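PDB 5LO9: cytochrome C from Marichromatium purpuratum 984, which probably oxidises thiosulfate to tetrathionate at one of its four c-type hemes and passes the electrons along the others, as a TsdBA fusion of cytochrome c units. Local coordinates for residues V75-A78 with A79-Y83; M167-V170 with A171-D175; V320-M323 with A324-I327. All coordinates share one frame; numbering follows the deposited sequence.

Interaction 1: residues V75-A78 with A79-Y83; sequences VDIA and AVSAY
Ser81 grips the carbonyl of Ile77 twice, and this pair of hydrogen bonds to one oxygen is the distinctive feature of an otherwise regular turn of alpha helix. Ser81 N reaches Ile77 O at 2.9 Å in the ordinary i to i+4 pattern, while Ser81 OG donates to the same Ile77 O at 2.8 Å from above the carbonyl plane, about 47° out of it. The hydroxyl gets there because OG stands beside the backbone N, anti to the carbonyl carbon (chi1 -55°), which folds it back toward the preceding turn. Val80 CG2 also rests on Ile77 O, 3.3 Å away. Backbone bonds from Ala79 N to Val75 O and from Val80 N to Asp76 O, the latter at 3.0 Å, continue the ladder on the N-terminal side.

Farther out, Ile77 and Ser81 turn to helix 45-57, with Ser81 against Leu48 and Ala49, whereas Asp76 forms a salt bridge to Arg4 of helix 2-10. Val80 touches a heme c of this cytochrome c unit, so helix 74-86 serves as one wall of that pocket. With an alanine in place of Ser81, Ile77 O would probably lose its second donor, and a small gap would open against Leu48 and Ala49. The chemistry implies that when a serine is buried at a helix-helix interface, its hydroxyl can be satisfied by its own helix, here through Ile77 O.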
loop_
_atom_site.group_PDB
_atom_site.type_symbol
_atom_site.label_atom_id
_atom_site.label_comp_id
_atom_site.label_asym_id
_atom_site.label_seq_id
_atom_site.Cartn_x
_atom_site.Cartn_y
_atom_site.Cartn_z
ATOM N N VAL A 75 -20.779 -33.704 -49.982
ATOM C CA VAL A 75 -22.000 -33.945 -49.213
ATOM C C VAL A 75 -21.720 -34.918 -48.065
ATOM O O VAL A 75 -22.245 -34.752 -46.959
ATOM C CB VAL A 75 -23.144 -34.429 -50.145
ATOM C CG1 VAL A 75 -22.797 -35.718 -50.851
ATOM C CG2 VAL A 75 -24.412 -34.603 -49.406
ATOM N N ASP A 76 -20.874 -35.933 -48.299
ATOM C CA ASP A 76 -20.481 -36.862 -47.234
ATOM C C ASP A 76 -19.744 -36.131 -46.099
ATOM O O ASP A 76 -19.973 -36.399 -44.914
ATOM C CB ASP A 76 -19.600 -37.979 -47.820
ATOM C CG ASP A 76 -20.403 -39.068 -48.597
ATOM O OD1 ASP A 76 -21.616 -39.245 -48.331
ATOM O OD2 ASP A 76 -19.800 -39.776 -49.458
ATOM N N ILE A 77 -18.816 -35.240 -46.452
ATOM C CA ILE A 77 -18.060 -34.447 -45.476
ATOM C C ILE A 77 -19.014 -33.693 -44.558
ATOM O O ILE A 77 -18.978 -33.822 -43.327
ATOM C CB ILE A 77 -17.100 -33.480 -46.211
ATOM C CG1 ILE A 77 -15.940 -34.240 -46.865
ATOM C CG2 ILE A 77 -16.509 -32.471 -45.306
ATOM C CD1 ILE A 77 -15.112 -33.404 -47.821
ATOM N N ALA A 78 -19.902 -32.904 -45.146
ATOM C CA ALA A 78 -20.837 -32.144 -44.330
ATOM C C ALA A 78 -21.711 -33.043 -43.447
ATOM O O ALA A 78 -21.980 -32.710 -42.289
ATOM C CB ALA A 78 -21.668 -31.295 -45.239
ATOM N N ALA A 79 -22.108 -34.214 -43.932
ATOM C CA ALA A 79 -22.956 -35.073 -43.113
ATOM C C ALA A 79 -22.220 -35.588 -41.892
ATOM O O ALA A 79 -22.758 -35.525 -40.779
ATOM C CB ALA A 79 -23.468 -36.261 -43.914
ATOM N N VAL A 80 -21.000 -36.133 -42.074
ATOM C CA VAL A 80 -20.272 -36.680 -40.916
ATOM C C VAL A 80 -19.846 -35.564 -39.983
ATOM O O VAL A 80 -19.772 -35.771 -38.777
ATOM C CB VAL A 80 -19.043 -37.542 -41.278
ATOM C CG1 VAL A 80 -19.462 -38.843 -41.881
ATOM C CG2 VAL A 80 -18.063 -36.791 -42.185
ATOM N N SER A 81 -19.513 -34.386 -40.507
ATOM C CA SER A 81 -19.198 -33.285 -39.613
ATOM C C SER A 81 -20.384 -32.970 -38.696
ATOM O O SER A 81 -20.220 -32.846 -37.481
ATOM C CB SER A 81 -18.781 -32.067 -40.426
ATOM O OG SER A 81 -17.707 -32.389 -41.300
ATOM N N ALA A 82 -21.600 -32.895 -39.253
ATOM C CA ALA A 82 -22.784 -32.628 -38.434
ATOM C C ALA A 82 -23.083 -33.775 -37.485
ATOM O O ALA A 82 -23.570 -33.551 -36.369
ATOM C CB ALA A 82 -23.985 -32.378 -39.313
ATOM N N TYR A 83 -22.839 -35.014 -37.911
ATOM C CA TYR A 83 -23.120 -36.147 -37.031
ATOM C C TYR A 83 -22.217 -36.132 -35.801
ATOM O O TYR A 83 -22.701 -36.208 -34.667
ATOM C CB TYR A 83 -22.959 -37.469 -37.783
ATOM C CG TYR A 83 -22.976 -38.676 -36.882
ATOM C CD1 TYR A 83 -24.157 -39.250 -36.487
ATOM C CD2 TYR A 83 -21.803 -39.234 -36.421
ATOM C CE1 TYR A 83 -24.175 -40.363 -35.640
ATOM C CE2 TYR A 83 -21.810 -40.359 -35.582
ATOM C CZ TYR A 83 -23.004 -40.916 -35.191
ATOM O OH TYR A 83 -23.017 -42.035 -34.361
#

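Interaction 2: residues M167-V170 with A171-D175; sequences MGAV and AGRLD. With HEC (heme c), chain D; PGO (S-1,2-propanediol), chain P.
Met167 and Val170 both reach the heme, and Leu174, from the loop that follows the helix, packs on Val170 and comes near one heme substituent. Met167 SD binds the iron at 2.4 Å, the axial ligation completed by His125. Its chain is bent at chi2 and chi3 (-52° and -63°), which curls the thioether over the ring: CG lies above pyrrole nitrogen ND and CE above NA, 3.3 Å from it. Val170 spreads its two methyls, CG2 near the meso carbon CHC and CG1 3.7 Å from CBB. Leu174 comes alongside, its CD1 4.4 Å from Val170 CG1 and 4.1 Å from the same heme CBB.

The extended chain of Arg173 runs past the carbonyl of Ala169, with CG 3.1 Å from Ala169 O, and its guanidinium lies obliquely to that oxygen; NH2 makes a salt bridge to Asp454. Ala171 N bonds to Met167 O at 2.9 Å, and Arg173 N to Val170 O as the helix gives way to a type I turn from Ala171 to Leu174. Asp175 then caps helix 176-187 through Glu178 N. The chemistry is that of a His/Met cytochrome c: a soft sulfur on iron, flanked here by the methyls of Val170, with the charged arginine directed elsewhere, an arrangement that would probably favour the reduced heme.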
loop_
_atom_site.group_PDB
_atom_site.type_symbol
_atom_site.label_atom_id
_atom_site.label_comp_id
_atom_site.label_asym_id
_atom_site.label_seq_id
_atom_site.Cartn_x
_atom_site.Cartn_y
_atom_site.Cartn_z
ATOM N N MET A 167 0.053 -22.545 -34.461
ATOM C CA MET A 167 0.500 -23.772 -33.826
ATOM C C MET A 167 1.868 -24.186 -34.294
ATOM O O MET A 167 2.532 -24.960 -33.609
ATOM C CB MET A 167 -0.456 -24.937 -34.066
ATOM C CG MET A 167 -1.653 -24.984 -33.098
ATOM S SD MET A 167 -1.207 -24.916 -31.361
ATOM C CE MET A 167 -0.263 -26.397 -31.135
ATOM N N GLY A 168 2.331 -23.685 -35.426
ATOM C CA GLY A 168 3.728 -23.895 -35.728
ATOM C C GLY A 168 4.597 -23.140 -34.761
ATOM O O GLY A 168 5.584 -23.669 -34.253
ATOM N N ALA A 169 4.196 -21.914 -34.444
ATOM C CA ALA A 169 4.941 -21.134 -33.475
ATOM C C ALA A 169 4.864 -21.767 -32.086
ATOM O O ALA A 169 5.861 -21.837 -31.366
ATOM C CB ALA A 169 4.412 -19.706 -33.463
ATOM N N VAL A 170 3.713 -22.280 -31.691
ATOM C CA VAL A 170 3.650 -22.909 -30.383
ATOM C C VAL A 170 4.518 -24.159 -30.354
ATOM O O VAL A 170 5.284 -24.383 -29.412
ATOM C CB VAL A 170 2.198 -23.226 -30.014
ATOM C CG1 VAL A 170 2.162 -24.132 -28.789
ATOM C CG2 VAL A 170 1.465 -21.938 -29.780
ATOM N N ALA A 171 4.380 -25.023 -31.357
ATOM C CA ALA A 171 5.092 -26.297 -31.297
ATOM C C ALA A 171 6.582 -26.089 -31.348
ATOM O O ALA A 171 7.338 -26.869 -30.759
ATOM C CB ALA A 171 4.666 -27.207 -32.443
ATOM N N GLY A 172 7.015 -25.047 -32.055
ATOM C CA GLY A 172 8.408 -24.689 -32.192
ATOM C C GLY A 172 9.074 -24.230 -30.918
ATOM O O GLY A 172 10.303 -24.120 -30.881
ATOM N N ARG A 173 8.295 -23.928 -29.898
ATOM C CA ARG A 173 8.802 -23.389 -28.654
ATOM C C ARG A 173 8.737 -24.408 -27.517
ATOM O O ARG A 173 9.021 -24.064 -26.365
ATOM C CB ARG A 173 8.012 -22.119 -28.333
ATOM C CG ARG A 173 8.149 -21.059 -29.438
ATOM C CD ARG A 173 7.433 -19.776 -29.118
ATOM N NE ARG A 173 7.225 -18.941 -30.296
ATOM C CZ ARG A 173 6.888 -17.655 -30.258
ATOM N NH1 ARG A 173 6.719 -17.025 -29.112
ATOM N NH2 ARG A 173 6.742 -16.980 -31.373
ATOM N N LEU A 174 8.378 -25.651 -27.817
ATOM C CA LEU A 174 8.307 -26.732 -26.846
ATOM C C LEU A 174 9.393 -27.768 -27.127
ATOM O O LEU A 174 9.702 -28.047 -28.294
ATOM C CB LEU A 174 6.947 -27.422 -26.906
ATOM C CG LEU A 174 5.689 -26.582 -26.773
ATOM C CD1 LEU A 174 4.419 -27.433 -27.008
ATOM C CD2 LEU A 174 5.675 -25.966 -25.431
ATOM N N ASP A 175 9.966 -28.343 -26.060
ATOM C CA ASP A 175 10.880 -29.472 -26.186
ATOM C C ASP A 175 10.087 -30.782 -26.041
ATOM O O ASP A 175 8.903 -30.787 -25.710
ATOM C CB ASP A 175 12.072 -29.356 -25.195
ATOM C CG ASP A 175 11.692 -29.521 -23.715
ATOM O OD1 ASP A 175 10.812 -30.363 -23.391
ATOM O OD2 ASP A 175 12.354 -28.861 -22.858
HETATM FE FE HEC D . -3.187 -25.023 -30.088
HETATM C CHA HEC D . -4.874 -26.788 -32.575
HETATM C CHB HEC D . -2.034 -28.045 -28.742
HETATM C CHC HEC D . -1.611 -23.283 -27.506
HETATM C CHD HEC D . -4.092 -22.014 -31.592
HETATM N NA HEC D . -3.429 -27.038 -30.575
HETATM C C1A HEC D . -4.132 -27.531 -31.586
HETATM C C2A HEC D . -4.093 -29.002 -31.681
HETATM C C3A HEC D . -3.234 -29.380 -30.556
HETATM C C4A HEC D . -2.880 -28.076 -29.934
HETATM C CMA HEC D . -2.841 -30.777 -30.162
HETATM C CAA HEC D . -4.751 -29.929 -32.671
HETATM C CBA HEC D . -6.112 -30.348 -32.138
HETATM C CGA HEC D . -6.775 -31.341 -33.065
HETATM O O1A HEC D . -7.977 -31.622 -32.877
HETATM O O2A HEC D . -6.090 -31.847 -33.985
HETATM N NB HEC D . -2.039 -25.566 -28.432
HETATM C C1B HEC D . -1.694 -26.800 -28.060
HETATM C C2B HEC D . -0.871 -26.827 -26.823
HETATM C C3B HEC D . -0.738 -25.407 -26.476
HETATM C C4B HEC D . -1.497 -24.732 -27.540
HETATM C CMB HEC D . -0.308 -28.036 -26.130
HETATM C CAB HEC D . -0.036 -24.760 -25.316
HETATM C CBB HEC D . 1.406 -25.180 -25.291
HETATM N NC HEC D . -2.910 -23.015 -29.622
HETATM C C1C HEC D . -2.286 -22.527 -28.557
HETATM C C2C HEC D . -2.281 -21.051 -28.505
HETATM C C3C HEC D . -2.998 -20.654 -29.724
HETATM C C4C HEC D . -3.333 -21.968 -30.332
HETATM C CMC HEC D . -1.646 -20.215 -27.437
HETATM C CAC HEC D . -3.396 -19.292 -30.248
HETATM C CBC HEC D . -2.402 -18.169 -30.163
HETATM N ND HEC D . -4.282 -24.494 -31.770
HETATM C C1D HEC D . -4.509 -23.269 -32.214
HETATM C C2D HEC D . -5.316 -23.241 -33.449
HETATM C C3D HEC D . -5.566 -24.631 -33.754
HETATM C C4D HEC D . -4.872 -25.325 -32.634
HETATM C CMD HEC D . -5.754 -22.061 -34.222
HETATM C CAD HEC D . -6.345 -25.181 -34.924
HETATM C CBD HEC D . -5.417 -25.552 -36.089
HETATM C CGD HEC D . -6.193 -25.835 -37.360
HETATM O O1D HEC D . -5.801 -26.815 -38.024
HETATM O O2D HEC D . -7.176 -25.115 -37.688
HETATM C C1 PGO P . 11.442 -28.078 -31.158
HETATM C C2 PGO P . 12.161 -27.588 -32.425
HETATM C C3 PGO P . 13.117 -26.414 -32.109
HETATM O O1 PGO P . 10.279 -28.865 -31.486
HETATM O O2 PGO P . 11.171 -27.271 -33.438
#

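Interaction 3: residues V320-M323 with A324-I327; sequences VDTM and AERI. With HEC (heme c), chain E; THJ (thiosulfate), chain J; EDO (1,2-ethanediol), chain S.
Thr322 and Glu325 form a capping box at the start of helix 323-332, each bonding the other's backbone. Glu325 N donates to Thr322 OG1 at 3.1 Å, and Thr322 N donates to Glu325 OE1, also at 3.1 Å and nearly straight (170°), although it meets that oxygen from above the carboxylate plane. Thr322 OG1 sits between its own N and carbonyl carbon (chi1 55°), which turns the oxygen toward the first turn of the helix. The carboxylate of Glu325 has a further mate in Arg319, a salt bridge that probably eases the nearness of Asp321, whose own charge is paired with Arg314. The two acid planes stand 66° apart.

Behind the cap, Arg326 N bonds to Thr322 O at 3.0 Å and Ile327 N to Met323 O. The Arg326 side chain leaves with CG anti to the backbone N, then bends at chi2 and chi3 to lay one guanidinium face over the heme rim, with meso carbon CHA 3.5 Å above its plane; NE is hydrogen-bonded to Tyr310 OH, which helps to fix the rotation of the guanidinium. Thiosulfate lies at the guanidinium edge, in a pocket that Ser334 also lines and that is probably the active site, so the cap starts the helix that carries a thiosulfate-binding arginine.

Apolar packing joins the cap to the heme. Met323 crosses Ile327, its CG 3.8 Å from Ile327 CD1, while its sulfur approaches a ring methyl; Ala324 and Ile327 face helix 351-363, and Thr322 packs on Asp354 of the second subunit. At the thiosulfate, Arg326 NH1 stands 3.1 Å from oxygen O1.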
loop_
_atom_site.group_PDB
_atom_site.type_symbol
_atom_site.label_atom_id
_atom_site.label_comp_id
_atom_site.label_asym_id
_atom_site.label_seq_id
_atom_site.Cartn_x
_atom_site.Cartn_y
_atom_site.Cartn_z
ATOM N N VAL A 320 -4.429 13.017 -5.766
ATOM C CA VAL A 320 -3.456 11.975 -5.440
ATOM C C VAL A 320 -4.216 10.682 -5.175
ATOM O O VAL A 320 -5.200 10.676 -4.431
ATOM C CB VAL A 320 -2.601 12.383 -4.223
ATOM C CG1 VAL A 320 -1.737 11.233 -3.709
ATOM C CG2 VAL A 320 -1.701 13.543 -4.581
ATOM N N ASP A 321 -3.759 9.577 -5.754
ATOM C CA ASP A 321 -4.508 8.326 -5.710
ATOM C C ASP A 321 -3.693 7.243 -5.027
ATOM O O ASP A 321 -2.517 7.048 -5.341
ATOM C CB ASP A 321 -4.901 7.851 -7.124
ATOM C CG ASP A 321 -6.289 8.362 -7.590
ATOM O OD1 ASP A 321 -7.092 8.937 -6.786
ATOM O OD2 ASP A 321 -6.575 8.165 -8.800
ATOM N N THR A 322 -4.322 6.550 -4.089
ATOM C CA THR A 322 -3.761 5.336 -3.534
ATOM C C THR A 322 -3.898 4.205 -4.538
ATOM O O THR A 322 -4.570 4.320 -5.558
ATOM C CB THR A 322 -4.471 4.941 -2.229
ATOM O OG1 THR A 322 -5.889 4.820 -2.417
ATOM C CG2 THR A 322 -4.220 5.919 -1.121
ATOM N N MET A 323 -3.225 3.095 -4.252
ATOM C CA MET A 323 -3.459 1.875 -5.015
ATOM C C MET A 323 -4.916 1.428 -4.931
ATOM O O MET A 323 -5.482 0.985 -5.931
ATOM C CB MET A 323 -2.540 0.775 -4.518
ATOM C CG MET A 323 -2.763 -0.561 -5.160
ATOM S SD MET A 323 -2.522 -0.522 -6.937
ATOM C CE MET A 323 -0.791 -0.165 -7.080
ATOM N N ALA A 324 -5.544 1.500 -3.744
ATOM C CA ALA A 324 -6.958 1.108 -3.677
ATOM C C ALA A 324 -7.812 2.011 -4.547
ATOM O O ALA A 324 -8.715 1.539 -5.260
ATOM C CB ALA A 324 -7.511 1.144 -2.249
ATOM N N GLU A 325 -7.560 3.314 -4.485
ATOM C CA GLU A 325 -8.383 4.234 -5.248
ATOM C C GLU A 325 -8.225 3.955 -6.726
ATOM O O GLU A 325 -9.194 3.991 -7.495
ATOM C CB GLU A 325 -8.020 5.674 -4.894
ATOM C CG GLU A 325 -8.638 6.047 -3.559
ATOM C CD GLU A 325 -7.973 7.193 -2.819
ATOM O OE1 GLU A 325 -7.002 7.821 -3.314
ATOM O OE2 GLU A 325 -8.425 7.433 -1.682
ATOM N N ARG A 326 -7.017 3.606 -7.121
ATOM C CA ARG A 326 -6.746 3.292 -8.509
ATOM C C ARG A 326 -7.516 2.058 -8.938
ATOM O O ARG A 326 -8.196 2.063 -9.967
ATOM C CB ARG A 326 -5.233 3.115 -8.668
ATOM C CG ARG A 326 -4.710 2.781 -10.015
ATOM C CD ARG A 326 -5.371 3.616 -11.043
ATOM N NE ARG A 326 -4.409 4.056 -12.025
ATOM C CZ ARG A 326 -4.636 4.075 -13.324
ATOM N NH1 ARG A 326 -5.799 3.623 -13.799
ATOM N NH2 ARG A 326 -3.675 4.513 -14.147
ATOM N N ILE A 327 -7.453 1.005 -8.137
ATOM C CA ILE A 327 -8.148 -0.228 -8.466
ATOM C C ILE A 327 -9.647 0.007 -8.572
ATOM O O ILE A 327 -10.323 -0.567 -9.438
ATOM C CB ILE A 327 -7.809 -1.306 -7.423
ATOM C CG1 ILE A 327 -6.377 -1.725 -7.599
ATOM C CG2 ILE A 327 -8.686 -2.542 -7.575
ATOM C CD1 ILE A 327 -5.830 -2.487 -6.442
HETATM FE FE HEC E . -5.988 -1.650 -15.419
HETATM C CHA HEC E . -3.527 0.855 -15.294
HETATM C CHB HEC E . -5.313 -2.523 -12.096
HETATM C CHC HEC E . -8.640 -3.979 -15.468
HETATM C CHD HEC E . -6.373 -1.083 -18.788
HETATM N NA HEC E . -4.653 -0.956 -13.980
HETATM C C1A HEC E . -3.784 0.039 -14.121
HETATM C C2A HEC E . -2.990 0.302 -12.901
HETATM C C3A HEC E . -3.498 -0.685 -11.964
HETATM C C4A HEC E . -4.535 -1.423 -12.725
HETATM C CMA HEC E . -3.036 -0.900 -10.568
HETATM C CAA HEC E . -1.891 1.319 -12.720
HETATM C CBA HEC E . -0.663 0.863 -13.501
HETATM C CGA HEC E . 0.531 1.766 -13.239
HETATM O O1A HEC E . 1.659 1.309 -13.533
HETATM O O2A HEC E . 0.363 2.931 -12.767
HETATM N NB HEC E . -6.833 -2.996 -14.065
HETATM C C1B HEC E . -6.416 -3.191 -12.796
HETATM C C2B HEC E . -7.215 -4.188 -12.077
HETATM C C3B HEC E . -8.197 -4.608 -13.067
HETATM C C4B HEC E . -7.873 -3.796 -14.255
HETATM C CMB HEC E . -7.034 -4.678 -10.685
HETATM C CAB HEC E . -9.289 -5.610 -12.881
HETATM C CBB HEC E . -10.247 -5.057 -11.826
HETATM N NC HEC E . -7.293 -2.391 -16.870
HETATM C C1C HEC E . -8.254 -3.316 -16.716
HETATM C C2C HEC E . -8.930 -3.670 -17.986
HETATM C C3C HEC E . -8.259 -2.799 -18.965
HETATM C C4C HEC E . -7.257 -2.068 -18.157
HETATM C CMC HEC E . -10.044 -4.670 -18.165
HETATM C CAC HEC E . -8.443 -2.684 -20.467
HETATM C CBC HEC E . -9.880 -2.499 -20.837
HETATM N ND HEC E . -5.109 -0.331 -16.774
HETATM C C1D HEC E . -5.407 -0.262 -18.062
HETATM C C2D HEC E . -4.615 0.755 -18.778
HETATM C C3D HEC E . -3.749 1.367 -17.755
HETATM C C4D HEC E . -4.171 0.596 -16.553
HETATM C CMD HEC E . -4.747 1.059 -20.230
HETATM C CAD HEC E . -2.707 2.464 -17.877
HETATM C CBD HEC E . -3.214 3.804 -18.453
HETATM C CGD HEC E . -4.294 4.577 -17.669
HETATM O O1D HEC E . -5.381 4.042 -17.293
HETATM O O2D HEC E . -4.083 5.799 -17.442
HETATM S S1 THJ J . -8.535 2.632 -15.746
HETATM O O1 THJ J . -8.788 3.432 -14.499
HETATM O O2 THJ J . -7.811 3.446 -16.777
HETATM O O3 THJ J . -9.850 2.303 -16.345
HETATM S S2 THJ J . -7.701 1.028 -15.353
HETATM C C1 EDO S . -2.552 2.078 -0.352
HETATM O O1 EDO S . -3.655 1.533 -1.136
HETATM C C2 EDO S . -1.182 1.880 -1.033
HETATM O O2 EDO S . -0.896 2.906 -2.072
#

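The three short contacts lie in series along the chain, and each stands beside a different heme. Interaction 1 is mostly buried, within a single helix, and relies on backbone bonds reinforced by a serine. Interaction 2 is partly buried and spans the end of a helix and the loop after it, with metal ligation and apolar contact on the heme side and charge on the other. Interaction 3 is buried too, but marks a helix start, where side chains cap the backbone and an arginine meets thiosulfate. Interactions 1 and 3 lie on opposite sides of the chain's centre, their centres about 56 Å apart; interactions 1 and 2 are closer, about 31 Å between centres.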